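Local coordinates for protein type III restriction-modification enzyme EcoP15I Res subunit (Escherichia coli, PDB 4ZCF) that acts with the Mod subunits as a type III restriction enzyme that recognises two inversely oriented sites and cleaves DNA 25-27 base pairs downstream of one, at residues P363-Q368 and V558-K563. Residues are numbered along the deposited sequence; the frame is centred on the assembly and turned at random.
Sequences PYSYDQ and VDFTEK
Phe560 holds its CG between the backbone N and the carbonyl carbon (chi1 58°), and this rotation points the ring at the backbone of Tyr364. Tyr364 has its CG anti to the carbonyl carbon (chi1 -79°). Its ring runs away from Phe560, and CB touches. Tyr364 CB lies 3.6 Å from Phe560 CZ, an apolar contact coming obliquely from one side of the ring plane. Tyr364 O is 3.5 Å from Phe560 CE1 and stands at the ring edge, near its plane. Ser365 N also lies near that plane, 4.0 Å from Phe560 CZ. The phenyl edge thus meets peptide atoms and does not stack on the tyrosine ring. Shortening Phe560 to an alanine is likely to open a gap beside Tyr364 CB and Leu370, and take the ring edge away from Tyr364 O and Ser365 N.

Next to the ring, Ser365 OG and Asp559 OD2 approach loosely at 3.6 Å. The hydroxyl is hydrogen-bonded to Asn362 O instead, within its own loop. In the 558-563 loop, a type I beta turn from Asp559 to Glu562 carries Phe560, closed by Glu562 N to Asp559 O at 3.3 Å.

The contact is loop packing at the C-terminal end of strand 553-558, away from the AMP site. This is an inner strand of the chain's second seven-stranded parallel sheet, consistent with the second RecA-like domain of a helicase motor. Asp367 N-caps helix 368-389 through Leu370 N, and Asp559 and Phe560 both touch Leu370. The 558-563 loop leads to helix 565-576. Segment 363-368 follows strand 354-355 and runs into the start of helix 368-389.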
loop_
_atom_site.group_PDB
_atom_site.type_symbol
_atom_site.label_atom_id
_atom_site.label_comp_id
_atom_site.label_asym_id
_atom_site.label_seq_id
_atom_site.Cartn_x
_atom_site.Cartn_y
_atom_site.Cartn_z
ATOM N N PRO C 363 -50.050 0.141 11.801
ATOM C CA PRO C 363 -49.900 -1.258 11.347
ATOM C C PRO C 363 -50.492 -1.593 9.977
ATOM O O PRO C 363 -50.178 -2.654 9.429
ATOM C CB PRO C 363 -50.541 -2.078 12.478
ATOM C CG PRO C 363 -50.711 -1.120 13.625
ATOM C CD PRO C 363 -50.918 0.212 12.990
ATOM N N TYR C 364 -51.319 -0.687 9.418
ATOM C CA TYR C 364 -51.935 -0.849 8.101
ATOM C C TYR C 364 -50.983 -0.510 6.946
ATOM O O TYR C 364 -51.308 -0.785 5.791
ATOM C CB TYR C 364 -53.262 -0.080 8.013
ATOM C CG TYR C 364 -54.412 -0.807 8.674
ATOM C CD1 TYR C 364 -55.076 -1.845 8.021
ATOM C CD2 TYR C 364 -54.828 -0.472 9.957
ATOM C CE1 TYR C 364 -56.130 -2.527 8.630
ATOM C CE2 TYR C 364 -55.883 -1.145 10.576
ATOM C CZ TYR C 364 -56.534 -2.169 9.907
ATOM O OH TYR C 364 -57.576 -2.827 10.513
ATOM N N SER C 365 -49.794 0.050 7.264
ATOM C CA SER C 365 -48.745 0.389 6.295
ATOM C C SER C 365 -48.074 -0.890 5.788
ATOM O O SER C 365 -47.685 -0.969 4.620
ATOM C CB SER C 365 -47.688 1.282 6.941
ATOM O OG SER C 365 -48.248 2.458 7.500
ATOM N N TYR C 366 -47.963 -1.889 6.679
ATOM C CA TYR C 366 -47.331 -3.190 6.449
ATOM C C TYR C 366 -48.294 -4.256 5.884
ATOM O O TYR C 366 -47.941 -5.437 5.826
ATOM C CB TYR C 366 -46.612 -3.654 7.738
ATOM C CG TYR C 366 -45.585 -2.649 8.217
ATOM C CD1 TYR C 366 -44.276 -2.679 7.742
ATOM C CD2 TYR C 366 -45.938 -1.625 9.095
ATOM C CE1 TYR C 366 -43.339 -1.729 8.142
ATOM C CE2 TYR C 366 -45.010 -0.667 9.500
ATOM C CZ TYR C 366 -43.708 -0.725 9.023
ATOM O OH TYR C 366 -42.788 0.217 9.420
ATOM N N ASP C 367 -49.492 -3.818 5.425
ATOM C CA ASP C 367 -50.536 -4.668 4.854
ATOM C C ASP C 367 -50.124 -5.226 3.490
ATOM O O ASP C 367 -49.709 -4.467 2.611
ATOM C CB ASP C 367 -51.870 -3.902 4.770
ATOM C CG ASP C 367 -53.031 -4.748 4.291
ATOM O OD1 ASP C 367 -53.640 -5.452 5.132
ATOM O OD2 ASP C 367 -53.319 -4.725 3.075
ATOM N N GLN C 368 -50.253 -6.557 3.327
ATOM C CA GLN C 368 -49.899 -7.290 2.109
ATOM C C GLN C 368 -50.699 -6.881 0.877
ATOM O O GLN C 368 -50.124 -6.791 -0.208
ATOM C CB GLN C 368 -50.014 -8.786 2.339
ATOM N N VAL C 558 -47.315 6.946 -3.333
ATOM C CA VAL C 558 -47.413 7.089 -1.875
ATOM C C VAL C 558 -48.550 6.275 -1.226
ATOM O O VAL C 558 -49.424 5.737 -1.912
ATOM C CB VAL C 558 -47.343 8.555 -1.354
ATOM C CG1 VAL C 558 -45.941 9.132 -1.498
ATOM C CG2 VAL C 558 -48.371 9.447 -2.030
ATOM N N ASP C 559 -48.495 6.186 0.111
ATOM C CA ASP C 559 -49.419 5.486 0.997
ATOM C C ASP C 559 -50.760 6.220 1.136
ATOM O O ASP C 559 -50.894 7.383 0.735
ATOM C CB ASP C 559 -48.767 5.384 2.394
ATOM C CG ASP C 559 -48.592 3.982 2.942
ATOM O OD1 ASP C 559 -48.685 3.014 2.150
ATOM O OD2 ASP C 559 -48.314 3.852 4.153
ATOM N N PHE C 560 -51.735 5.537 1.768
ATOM C CA PHE C 560 -53.041 6.079 2.124
ATOM C C PHE C 560 -52.784 7.177 3.169
ATOM O O PHE C 560 -53.515 8.165 3.214
ATOM C CB PHE C 560 -53.950 4.962 2.704
ATOM C CG PHE C 560 -53.419 4.235 3.928
ATOM C CD1 PHE C 560 -52.599 3.119 3.796
ATOM C CD2 PHE C 560 -53.736 4.672 5.210
ATOM C CE1 PHE C 560 -52.078 2.475 4.922
ATOM C CE2 PHE C 560 -53.217 4.024 6.336
ATOM C CZ PHE C 560 -52.391 2.931 6.184
ATOM N N THR C 561 -51.705 7.004 3.975
ATOM C CA THR C 561 -51.238 7.892 5.041
ATOM C C THR C 561 -50.872 9.294 4.550
ATOM O O THR C 561 -50.995 10.254 5.313
ATOM C CB THR C 561 -50.044 7.265 5.740
ATOM N N GLU C 562 -50.416 9.414 3.289
ATOM C CA GLU C 562 -50.028 10.691 2.694
ATOM C C GLU C 562 -51.040 11.141 1.614
ATOM O O GLU C 562 -50.910 10.770 0.442
ATOM C CB GLU C 562 -48.610 10.602 2.130
ATOM N N LYS C 563 -52.070 11.915 2.034
ATOM C CA LYS C 563 -53.132 12.424 1.155
ATOM C C LYS C 563 -52.878 13.863 0.708
ATOM O O LYS C 563 -53.265 14.238 -0.403
ATOM C CB LYS C 563 -54.480 12.325 1.847
#